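Long-range contacts in CCHC-type domain-containing protein (Trypanosoma brucei brucei, PDB 7C47), which probably trims RNA as a metal-dependent 3'-5' exonuclease of the RNase D type and also carries zinc knuckles that bind nucleotides: residues V126-I131 with R140-G145; L122-F127 with N200-N205; W133-V138 with G265-E270. All blocks are in the same frame, centred on the assembly; numbering follows the deposited sequence.

How the interactions relate
All three contacts draw on helix 124-136, taken at successive levels from its start toward its C-terminal part. Interactions 1 and 2 have centres about 10 Å apart and share V126 and F127. They join through Q125, whose OE1 accepts from R141 NH1 at 2.7 Å and whose NE2 reaches S142 O at 3.1 Å; both contacts touch the cytidine monophosphate of chain D, and a manganese ion lies about 10 Å from the R141 side chain. Interaction 3, its centre about 13 Å from that of interaction 1 and about 18 Å from that of interaction 2, ties the far end of the helix to a zinc knuckle holding a second cytidine monophosphate, chain E.

Interaction 1: residues V126-I131 with R140-G145; sequences VFFTAI and RRSGMG. With C5P (cytidine-5'-monophosphate), chain D.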
loop_
_atom_site.group_PDB
_atom_site.type_symbol
_atom_site.label_atom_id
_atom_site.label_comp_id
_atom_site.label_asym_id
_atom_site.label_seq_id
_atom_site.Cartn_x
_atom_site.Cartn_y
_atom_site.Cartn_z
ATOM N N VAL A 126 2.644 4.960 -1.522
ATOM C CA VAL A 126 3.046 6.348 -1.784
ATOM C C VAL A 126 2.563 7.276 -0.665
ATOM O O VAL A 126 3.296 8.175 -0.250
ATOM C CB VAL A 126 2.540 6.832 -3.170
ATOM C CG1 VAL A 126 2.738 8.330 -3.359
ATOM C CG2 VAL A 126 3.242 6.060 -4.288
ATOM N N PHE A 127 1.338 7.051 -0.191
ATOM C CA PHE A 127 0.788 7.761 0.972
ATOM C C PHE A 127 1.751 7.653 2.162
ATOM O O PHE A 127 2.114 8.666 2.751
ATOM C CB PHE A 127 -0.587 7.186 1.363
ATOM C CG PHE A 127 -1.531 8.182 2.010
ATOM C CD1 PHE A 127 -1.105 9.077 2.992
ATOM C CD2 PHE A 127 -2.878 8.196 1.649
ATOM C CE1 PHE A 127 -1.997 9.970 3.579
ATOM C CE2 PHE A 127 -3.770 9.088 2.230
ATOM C CZ PHE A 127 -3.333 9.977 3.199
ATOM N N PHE A 128 2.166 6.435 2.503
ATOM C CA PHE A 128 3.080 6.230 3.626
ATOM C C PHE A 128 4.392 6.975 3.415
ATOM O O PHE A 128 4.857 7.653 4.318
ATOM C CB PHE A 128 3.356 4.746 3.870
ATOM C CG PHE A 128 4.134 4.477 5.135
ATOM C CD1 PHE A 128 3.511 4.549 6.378
ATOM C CD2 PHE A 128 5.492 4.166 5.086
ATOM C CE1 PHE A 128 4.222 4.304 7.547
ATOM C CE2 PHE A 128 6.209 3.923 6.249
ATOM C CZ PHE A 128 5.573 3.992 7.483
ATOM N N THR A 129 4.969 6.860 2.219
ATOM C CA THR A 129 6.209 7.567 1.879
ATOM C C THR A 129 6.038 9.089 1.931
ATOM O O THR A 129 6.972 9.803 2.308
ATOM C CB THR A 129 6.724 7.143 0.490
ATOM O OG1 THR A 129 6.991 5.736 0.502
ATOM C CG2 THR A 129 8.002 7.888 0.099
ATOM N N ALA A 130 4.856 9.575 1.554
ATOM C CA ALA A 130 4.539 11.003 1.628
ATOM C C ALA A 130 4.501 11.516 3.070
ATOM O O ALA A 130 4.884 12.660 3.332
ATOM C CB ALA A 130 3.214 11.293 0.931
ATOM N N ILE A 131 4.022 10.682 3.994
ATOM C CA ILE A 131 4.079 10.996 5.427
ATOM C C ILE A 131 5.545 11.038 5.880
ATOM O O ILE A 131 5.957 11.990 6.547
ATOM C CB ILE A 131 3.234 10.011 6.275
ATOM C CG1 ILE A 131 1.741 10.207 5.973
ATOM C CG2 ILE A 131 3.483 10.210 7.772
ATOM C CD1 ILE A 131 0.847 9.072 6.442
ATOM N N ARG A 140 11.897 6.776 0.745
ATOM C CA ARG A 140 11.902 5.327 0.565
ATOM C C ARG A 140 10.486 4.759 0.584
ATOM O O ARG A 140 9.619 5.245 1.312
ATOM C CB ARG A 140 12.762 4.630 1.632
ATOM C CG ARG A 140 14.260 4.874 1.464
ATOM C CD ARG A 140 15.111 3.998 2.382
ATOM N NE ARG A 140 14.972 4.342 3.804
ATOM C CZ ARG A 140 15.506 5.414 4.405
ATOM N NH1 ARG A 140 16.232 6.311 3.732
ATOM N NH2 ARG A 140 15.301 5.603 5.707
ATOM N N ARG A 141 10.269 3.741 -0.243
ATOM C CA ARG A 141 9.048 2.951 -0.225
ATOM C C ARG A 141 9.238 1.828 0.780
ATOM O O ARG A 141 10.301 1.216 0.821
ATOM C CB ARG A 141 8.774 2.356 -1.605
ATOM C CG ARG A 141 8.468 3.376 -2.694
ATOM C CD ARG A 141 8.341 2.696 -4.049
ATOM N NE ARG A 141 7.956 3.630 -5.114
ATOM C CZ ARG A 141 6.708 3.900 -5.512
ATOM N NH1 ARG A 141 5.642 3.322 -4.949
ATOM N NH2 ARG A 141 6.522 4.775 -6.497
ATOM N N SER A 142 8.214 1.568 1.589
ATOM C CA SER A 142 8.226 0.486 2.564
ATOM C C SER A 142 7.295 -0.640 2.131
ATOM O O SER A 142 6.271 -0.400 1.484
ATOM C CB SER A 142 7.782 1.006 3.927
ATOM O OG SER A 142 8.701 1.955 4.428
ATOM N N GLY A 143 7.652 -1.866 2.515
ATOM C CA GLY A 143 6.827 -3.049 2.261
ATOM C C GLY A 143 5.544 -3.057 3.070
ATOM O O GLY A 143 5.395 -2.311 4.037
HETATM N N MSE A 144 4.614 -3.910 2.657
HETATM C CA MSE A 144 3.292 -4.016 3.290
HETATM C C MSE A 144 3.367 -4.328 4.767
HETATM O O MSE A 144 2.650 -3.721 5.566
HETATM C CB MSE A 144 2.504 -5.107 2.557
HETATM C CG MSE A 144 1.100 -5.371 3.099
HETATM SE SE MSE A 144 0.071 -3.698 3.200
HETATM C CE MSE A 144 -0.946 -3.970 1.537
ATOM N N GLY A 145 4.230 -5.276 5.135
ATOM C CA GLY A 145 4.419 -5.674 6.534
ATOM C C GLY A 145 4.867 -4.534 7.432
ATOM O O GLY A 145 4.303 -4.328 8.507
HETATM O O3P C5P D . 11.782 -4.106 1.348
HETATM P P C5P D . 12.453 -3.182 0.395
HETATM O O1P C5P D . 13.503 -3.938 -0.334
HETATM O O2P C5P D . 12.825 -1.946 1.136
HETATM O "O5'" C5P D . 11.302 -2.838 -0.653
HETATM C "C5'" C5P D . 10.368 -1.774 -0.401
HETATM C "C4'" C5P D . 9.358 -1.657 -1.520
HETATM O "O4'" C5P D . 9.994 -1.078 -2.689
HETATM C "C3'" C5P D . 8.724 -2.952 -2.009
HETATM O "O3'" C5P D . 7.591 -3.306 -1.225
HETATM C "C2'" C5P D . 8.327 -2.607 -3.442
HETATM O "O2'" C5P D . 7.057 -1.996 -3.571
HETATM C "C1'" C5P D . 9.457 -1.661 -3.864
HETATM N N1 C5P D . 10.545 -2.327 -4.608
HETATM C C2 C5P D . 10.310 -2.720 -5.932
HETATM N N3 C5P D . 11.298 -3.335 -6.625
HETATM C C4 C5P D . 12.478 -3.564 -6.044
HETATM C C5 C5P D . 12.746 -3.172 -4.699
HETATM C C6 C5P D . 11.759 -2.565 -4.023
HETATM O O2 C5P D . 9.200 -2.494 -6.438
HETATM N N4 C5P D . 13.426 -4.168 -6.765
HETATM O O HOH W 1 6.062 3.553 1.696
#
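T129 and R141 mark the closest backbone approach, CA to CA 5.8 Å, where the extended segment 140-143 passes beside helix 124-136 before G143 takes the N-cap position of helix 144-152. The one direct hydrogen bond between the segments runs from T129 OG1 to R140 O at 2.8 Å, with the donor tilted 35° out of the carbonyl plane. With chi1 at -61°, OG1 stands anti to the carbonyl carbon of T129, while CG2 also packs on R140 O, 3.3 Å away. A water extends the link: it donates to T129 OG1 and accepts from S142 N at 2.9 Å, so the hydroxyl serves the loop at two points. This water lies in the plane of the F128 ring, at its edge. F128 itself leans on S142, CE2 lying 3.7 Å from OG in an oblique approach. R141 starts out away from the helix, but its extended chain runs alongside V126, and NH1 comes within 3.7 Å of V126 CG2. The guanidinium is held by several acceptors: Q125 OE1 at NH1, E242 O at NE and a salt bridge from NH2 to D237. On the loop's other flank, R141 O lies 3.2 Å from C5' of the cytidine monophosphate of chain D. Helix 124-136, through Q125, and the loop up to G143 line one side of this nucleotide site, in an exonuclease domain of the RNase D (DEDD) type.

Interaction 2: residues L122-F127 with N200-N205; sequences LDLQVF and NYLVGN. With C5P (cytidine-5'-monophosphate), chain D.
The first turn of helix 124-136 faces the end of helix 182-202, with F127 and L202 closest at 7.9 Å between CA atoms. L202 CB stands over the middle of the F127 ring, 4.2 Å from its centroid and only 9° off the normal, which defines a CH-pi contact with the ring face. A chi1 of -151° swings the F127 ring away from its own backbone N, and CZ reaches L202 O at 3.5 Å. Further out along L202, CD1 meets L124 CD2 at 4.2 Å. Beside the ring, V203 CG2 sits obliquely and also meets L122 CD2 at 3.8 Å; the two side chains run antiparallel, each passing alongside the other. In the exonuclease domain this packing joins the end of strand 121-123, an outermost strand of the mixed sheet, to a helix that carries D191 and H194, both seen binding metals. D123 sits at the N-cap of helix 124-136, where its OD1 accepts weak bonds from Q125 N and V126 N, and its carboxylate is also held by D102 N and C103 N. Q125 leaves the helix on the side away from 200-205, and its extended chain brings NE2 to O2' of the cytidine monophosphate of chain D, to which it donates at 2.8 Å with an N-H...O angle of 163°.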
loop_
_atom_site.group_PDB
_atom_site.type_symbol
_atom_site.label_atom_id
_atom_site.label_comp_id
_atom_site.label_asym_id
_atom_site.label_seq_id
_atom_site.Cartn_x
_atom_site.Cartn_y
_atom_site.Cartn_z
ATOM N N LEU A 122 -5.704 5.824 -5.535
ATOM C CA LEU A 122 -4.918 6.221 -4.365
ATOM C C LEU A 122 -3.950 5.101 -4.002
ATOM O O LEU A 122 -4.376 3.979 -3.740
ATOM C CB LEU A 122 -5.819 6.538 -3.169
ATOM C CG LEU A 122 -5.103 7.074 -1.920
ATOM C CD1 LEU A 122 -4.400 8.394 -2.210
ATOM C CD2 LEU A 122 -6.074 7.234 -0.764
ATOM N N ASP A 123 -2.655 5.420 -3.984
ATOM C CA ASP A 123 -1.592 4.452 -3.739
ATOM C C ASP A 123 -1.121 4.595 -2.285
ATOM O O ASP A 123 -0.439 5.568 -1.933
ATOM C CB ASP A 123 -0.445 4.700 -4.720
ATOM C CG ASP A 123 0.605 3.597 -4.714
ATOM O OD1 ASP A 123 0.883 2.996 -3.655
ATOM O OD2 ASP A 123 1.169 3.332 -5.796
ATOM N N LEU A 124 -1.473 3.615 -1.455
ATOM C CA LEU A 124 -1.200 3.684 -0.019
ATOM C C LEU A 124 0.276 3.538 0.336
ATOM O O LEU A 124 0.694 4.017 1.382
ATOM C CB LEU A 124 -2.041 2.657 0.747
ATOM C CG LEU A 124 -3.564 2.805 0.589
ATOM C CD1 LEU A 124 -4.280 1.736 1.391
ATOM C CD2 LEU A 124 -4.054 4.190 0.993
ATOM N N GLN A 125 1.061 2.885 -0.516
ATOM C CA GLN A 125 2.509 2.854 -0.326
ATOM C C GLN A 125 3.066 4.268 -0.464
ATOM O O GLN A 125 3.846 4.711 0.374
ATOM C CB GLN A 125 3.193 1.929 -1.331
ATOM C CG GLN A 125 4.658 1.682 -1.007
ATOM C CD GLN A 125 5.377 0.880 -2.071
ATOM O OE1 GLN A 125 5.302 1.192 -3.256
ATOM N NE2 GLN A 125 6.096 -0.149 -1.649
ATOM N N VAL A 126 2.644 4.960 -1.522
ATOM C CA VAL A 126 3.046 6.348 -1.784
ATOM C C VAL A 126 2.563 7.276 -0.665
ATOM O O VAL A 126 3.296 8.175 -0.250
ATOM C CB VAL A 126 2.540 6.832 -3.170
ATOM C CG1 VAL A 126 2.738 8.330 -3.359
ATOM C CG2 VAL A 126 3.242 6.060 -4.288
ATOM N N PHE A 127 1.338 7.051 -0.191
ATOM C CA PHE A 127 0.788 7.761 0.972
ATOM C C PHE A 127 1.751 7.653 2.162
ATOM O O PHE A 127 2.114 8.666 2.751
ATOM C CB PHE A 127 -0.587 7.186 1.363
ATOM C CG PHE A 127 -1.531 8.182 2.010
ATOM C CD1 PHE A 127 -1.105 9.077 2.992
ATOM C CD2 PHE A 127 -2.878 8.196 1.649
ATOM C CE1 PHE A 127 -1.997 9.970 3.579
ATOM C CE2 PHE A 127 -3.770 9.088 2.230
ATOM C CZ PHE A 127 -3.333 9.977 3.199
ATOM N N ASN A 200 -8.647 2.798 6.144
ATOM C CA ASN A 200 -9.342 3.276 7.354
ATOM C C ASN A 200 -8.434 4.087 8.289
ATOM O O ASN A 200 -8.897 5.032 8.924
ATOM C CB ASN A 200 -9.958 2.107 8.135
ATOM C CG ASN A 200 -11.119 1.452 7.405
ATOM O OD1 ASN A 200 -11.874 2.102 6.685
ATOM N ND2 ASN A 200 -11.268 0.153 7.599
ATOM N N TYR A 201 -7.158 3.713 8.368
ATOM C CA TYR A 201 -6.175 4.443 9.175
ATOM C C TYR A 201 -5.636 5.701 8.488
ATOM O O TYR A 201 -5.428 6.720 9.148
ATOM C CB TYR A 201 -5.013 3.525 9.566
ATOM C CG TYR A 201 -5.397 2.477 10.587
ATOM C CD1 TYR A 201 -5.454 2.789 11.948
ATOM C CD2 TYR A 201 -5.711 1.174 10.199
ATOM C CE1 TYR A 201 -5.805 1.832 12.891
ATOM C CE2 TYR A 201 -6.063 0.207 11.134
ATOM C CZ TYR A 201 -6.110 0.540 12.480
ATOM O OH TYR A 201 -6.458 -0.410 13.414
ATOM N N LEU A 202 -5.413 5.633 7.176
ATOM C CA LEU A 202 -4.807 6.740 6.430
ATOM C C LEU A 202 -5.804 7.764 5.869
ATOM O O LEU A 202 -5.472 8.947 5.793
ATOM C CB LEU A 202 -3.920 6.190 5.312
ATOM C CG LEU A 202 -2.713 5.372 5.784
ATOM C CD1 LEU A 202 -1.968 4.778 4.598
ATOM C CD2 LEU A 202 -1.765 6.208 6.636
ATOM N N VAL A 203 -7.006 7.329 5.485
ATOM C CA VAL A 203 -8.012 8.217 4.871
ATOM C C VAL A 203 -9.080 8.655 5.877
ATOM O O VAL A 203 -9.710 7.818 6.522
ATOM C CB VAL A 203 -8.716 7.544 3.667
ATOM C CG1 VAL A 203 -9.728 8.492 3.018
ATOM C CG2 VAL A 203 -7.685 7.061 2.653
ATOM N N GLY A 204 -9.295 9.968 5.972
ATOM C CA GLY A 204 -10.270 10.553 6.898
ATOM C C GLY A 204 -9.785 10.599 8.336
ATOM O O GLY A 204 -10.581 10.464 9.262
ATOM N N ASN A 205 -8.481 10.809 8.514
ATOM C CA ASN A 205 -7.826 10.791 9.819
ATOM C C ASN A 205 -7.084 12.120 9.998
ATOM O O ASN A 205 -6.188 12.446 9.217
ATOM C CB ASN A 205 -6.859 9.605 9.883
ATOM C CG ASN A 205 -6.220 9.417 11.254
ATOM O OD1 ASN A 205 -6.116 10.348 12.055
ATOM N ND2 ASN A 205 -5.766 8.197 11.520
HETATM O O3P C5P D . 11.782 -4.106 1.348
HETATM P P C5P D . 12.453 -3.182 0.395
HETATM O O1P C5P D . 13.503 -3.938 -0.334
HETATM O O2P C5P D . 12.825 -1.946 1.136
HETATM O "O5'" C5P D . 11.302 -2.838 -0.653
HETATM C "C5'" C5P D . 10.368 -1.774 -0.401
HETATM C "C4'" C5P D . 9.358 -1.657 -1.520
HETATM O "O4'" C5P D . 9.994 -1.078 -2.689
HETATM C "C3'" C5P D . 8.724 -2.952 -2.009
HETATM O "O3'" C5P D . 7.591 -3.306 -1.225
HETATM C "C2'" C5P D . 8.327 -2.607 -3.442
HETATM O "O2'" C5P D . 7.057 -1.996 -3.571
HETATM C "C1'" C5P D . 9.457 -1.661 -3.864
HETATM N N1 C5P D . 10.545 -2.327 -4.608
HETATM C C2 C5P D . 10.310 -2.720 -5.932
HETATM N N3 C5P D . 11.298 -3.335 -6.625
HETATM C C4 C5P D . 12.478 -3.564 -6.044
HETATM C C5 C5P D . 12.746 -3.172 -4.699
HETATM C C6 C5P D . 11.759 -2.565 -4.023
HETATM O O2 C5P D . 9.200 -2.494 -6.438
HETATM N N4 C5P D . 13.426 -4.168 -6.765
#

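Interaction 3: residues W133-V138 with G265-E270; sequences WKLRSV and GHTEAE. With ZN (zinc ion), chain B; C5P (cytidine-5'-monophosphate), chain E.
R136 reaches across from the C-terminal part of helix 124-136 to the loop 265-270, and its side chain touches that loop along its length. CB lies 3.8 Å from G265 C, CG meets H266 CA at 3.9 Å, and CD passes G265 O and E270 OE1. The chain is extended from CG to NE, which carries the guanidinium past T267 to E270. NE donates to E270 OE1 at 3.0 Å in a nearly straight bond of 172°, the core of a salt bridge; OE1 lies in the guanidinium plane, but NE comes to its syn side from 30° out of the carboxylate plane. R136 NH2 adds a weak bond to E270 OE2, with the two flat groups turned 62° against each other. One face of the guanidinium carries T267 CG2, off toward the rim, and the same methyl packs on L135 CB. E270 OE1 also accepts from T267 N through its anti lone pair and from T267 OG1 above the carboxylate plane, so OE1 alone is gripped by three donors. The backbones join where G265 N donates to R136 O at 2.8 Å. H266 NE2 binds zinc with C258, C261 and C271, while one ring face carries the cytosine of the chain E nucleotide, whose N4 donates to E270 O at 2.8 Å. Coordination by three cysteines and one histidine is that of a CCHC zinc knuckle, here docked on helix 124-136 of the exonuclease domain, with H266 and E270 meeting the cytosine.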
loop_
_atom_site.group_PDB
_atom_site.type_symbol
_atom_site.label_atom_id
_atom_site.label_comp_id
_atom_site.label_asym_id
_atom_site.label_seq_id
_atom_site.Cartn_x
_atom_site.Cartn_y
_atom_site.Cartn_z
ATOM N N TRP A 133 8.109 11.634 3.995
ATOM C CA TRP A 133 8.719 12.814 3.366
ATOM C C TRP A 133 8.430 14.079 4.164
ATOM O O TRP A 133 9.342 14.845 4.473
ATOM C CB TRP A 133 8.209 12.995 1.938
ATOM C CG TRP A 133 8.773 14.199 1.268
ATOM C CD1 TRP A 133 8.122 15.369 0.993
ATOM C CD2 TRP A 133 10.117 14.370 0.811
ATOM N NE1 TRP A 133 8.974 16.249 0.374
ATOM C CE2 TRP A 133 10.207 15.663 0.253
ATOM C CE3 TRP A 133 11.253 13.553 0.814
ATOM C CZ2 TRP A 133 11.390 16.158 -0.298
ATOM C CZ3 TRP A 133 12.425 14.041 0.266
ATOM C CH2 TRP A 133 12.487 15.337 -0.281
ATOM N N LYS A 134 7.152 14.279 4.471
ATOM C CA LYS A 134 6.666 15.426 5.242
ATOM C C LYS A 134 7.383 15.569 6.590
ATOM O O LYS A 134 7.767 16.675 6.966
ATOM C CB LYS A 134 5.149 15.282 5.455
ATOM C CG LYS A 134 4.469 16.353 6.295
ATOM C CD LYS A 134 4.318 17.656 5.539
ATOM C CE LYS A 134 3.558 18.681 6.363
ATOM N NZ LYS A 134 2.925 19.692 5.479
ATOM N N LEU A 135 7.556 14.453 7.297
ATOM C CA LEU A 135 8.130 14.450 8.648
ATOM C C LEU A 135 9.656 14.303 8.689
ATOM O O LEU A 135 10.298 14.859 9.587
ATOM C CB LEU A 135 7.505 13.324 9.475
ATOM C CG LEU A 135 5.978 13.314 9.632
ATOM C CD1 LEU A 135 5.567 12.127 10.483
ATOM C CD2 LEU A 135 5.440 14.612 10.224
ATOM N N ARG A 136 10.232 13.557 7.741
ATOM C CA ARG A 136 11.645 13.144 7.827
ATOM C C ARG A 136 12.506 13.353 6.574
ATOM O O ARG A 136 13.677 12.966 6.580
ATOM C CB ARG A 136 11.708 11.660 8.214
ATOM C CG ARG A 136 10.888 11.290 9.438
ATOM C CD ARG A 136 11.009 9.818 9.779
ATOM N NE ARG A 136 10.244 9.514 10.987
ATOM C CZ ARG A 136 8.918 9.368 11.045
ATOM N NH1 ARG A 136 8.152 9.482 9.962
ATOM N NH2 ARG A 136 8.344 9.101 12.215
ATOM N N SER A 137 11.957 13.951 5.516
ATOM C CA SER A 137 12.626 14.010 4.199
ATOM C C SER A 137 13.097 12.639 3.674
ATOM O O SER A 137 14.098 12.551 2.967
ATOM C CB SER A 137 13.801 15.000 4.217
ATOM O OG SER A 137 13.388 16.290 4.614
ATOM N N VAL A 138 12.358 11.583 4.019
ATOM C CA VAL A 138 12.654 10.219 3.593
ATOM C C VAL A 138 11.739 9.918 2.403
ATOM O O VAL A 138 10.519 10.089 2.507
ATOM C CB VAL A 138 12.415 9.224 4.757
ATOM C CG1 VAL A 138 12.441 7.774 4.285
ATOM C CG2 VAL A 138 13.455 9.436 5.846
ATOM N N GLY A 265 15.795 12.859 8.399
ATOM C CA GLY A 265 15.801 11.404 8.597
ATOM C C GLY A 265 15.069 10.902 9.830
ATOM O O GLY A 265 14.822 9.700 9.947
ATOM N N HIS A 266 14.730 11.802 10.757
ATOM C CA HIS A 266 13.925 11.433 11.930
ATOM C C HIS A 266 13.192 12.631 12.528
ATOM O O HIS A 266 13.511 13.780 12.225
ATOM C CB HIS A 266 14.803 10.772 12.997
ATOM C CG HIS A 266 15.828 11.686 13.591
ATOM N ND1 HIS A 266 17.021 11.970 12.967
ATOM C CD2 HIS A 266 15.839 12.377 14.755
ATOM C CE1 HIS A 266 17.724 12.796 13.717
ATOM N NE2 HIS A 266 17.028 13.061 14.804
ATOM N N THR A 267 12.202 12.339 13.367
ATOM C CA THR A 267 11.443 13.369 14.069
ATOM C C THR A 267 11.964 13.554 15.488
ATOM O O THR A 267 12.741 12.736 15.991
ATOM C CB THR A 267 9.945 13.026 14.137
ATOM O OG1 THR A 267 9.769 11.769 14.801
ATOM C CG2 THR A 267 9.360 12.957 12.739
ATOM N N GLU A 268 11.511 14.635 16.118
ATOM C CA GLU A 268 11.869 14.972 17.496
ATOM C C GLU A 268 11.584 13.838 18.479
ATOM O O GLU A 268 12.383 13.590 19.376
ATOM C CB GLU A 268 11.126 16.239 17.920
ATOM C CG GLU A 268 11.406 16.718 19.336
ATOM C CD GLU A 268 10.843 18.097 19.614
ATOM O OE1 GLU A 268 10.222 18.703 18.717
ATOM O OE2 GLU A 268 11.015 18.578 20.744
ATOM N N ALA A 269 10.455 13.154 18.298
ATOM C CA ALA A 269 10.066 12.022 19.147
ATOM C C ALA A 269 11.035 10.828 19.080
ATOM O O ALA A 269 11.126 10.056 20.029
ATOM C CB ALA A 269 8.660 11.570 18.792
ATOM N N GLU A 270 11.744 10.683 17.961
ATOM C CA GLU A 270 12.746 9.625 17.772
ATOM C C GLU A 270 14.180 10.063 18.091
ATOM O O GLU A 270 15.090 9.243 18.034
ATOM C CB GLU A 270 12.719 9.147 16.314
ATOM C CG GLU A 270 11.347 8.735 15.790
ATOM C CD GLU A 270 11.332 8.533 14.286
ATOM O OE1 GLU A 270 11.742 9.450 13.542
ATOM O OE2 GLU A 270 10.894 7.457 13.840
HETATM ZN ZN ZN B . 17.163 14.994 16.218
HETATM O O3P C5P E . 22.402 10.825 9.197
HETATM P P C5P E . 21.984 10.117 10.436
HETATM O O1P C5P E . 23.193 9.465 11.004
HETATM O O2P C5P E . 20.786 9.295 10.132
HETATM O "O5'" C5P E . 21.523 11.282 11.423
HETATM C "C5'" C5P E . 22.265 12.513 11.553
HETATM C "C4'" C5P E . 22.390 12.905 13.009
HETATM O "O4'" C5P E . 21.135 12.639 13.696
HETATM C "C3'" C5P E . 23.477 12.182 13.803
HETATM O "O3'" C5P E . 24.193 13.098 14.625
HETATM C "C2'" C5P E . 22.694 11.149 14.611
HETATM O "O2'" C5P E . 23.299 10.760 15.827
HETATM C "C1'" C5P E . 21.390 11.900 14.871
HETATM N N1 C5P E . 20.223 11.036 15.140
HETATM C C2 C5P E . 19.531 11.182 16.350
HETATM N N3 C5P E . 18.455 10.397 16.596
HETATM C C4 C5P E . 18.058 9.505 15.685
HETATM C C5 C5P E . 18.740 9.338 14.445
HETATM C C6 C5P E . 19.805 10.118 14.214
HETATM O O2 C5P E . 19.925 12.024 17.170
HETATM N N4 C5P E . 16.991 8.755 15.969
#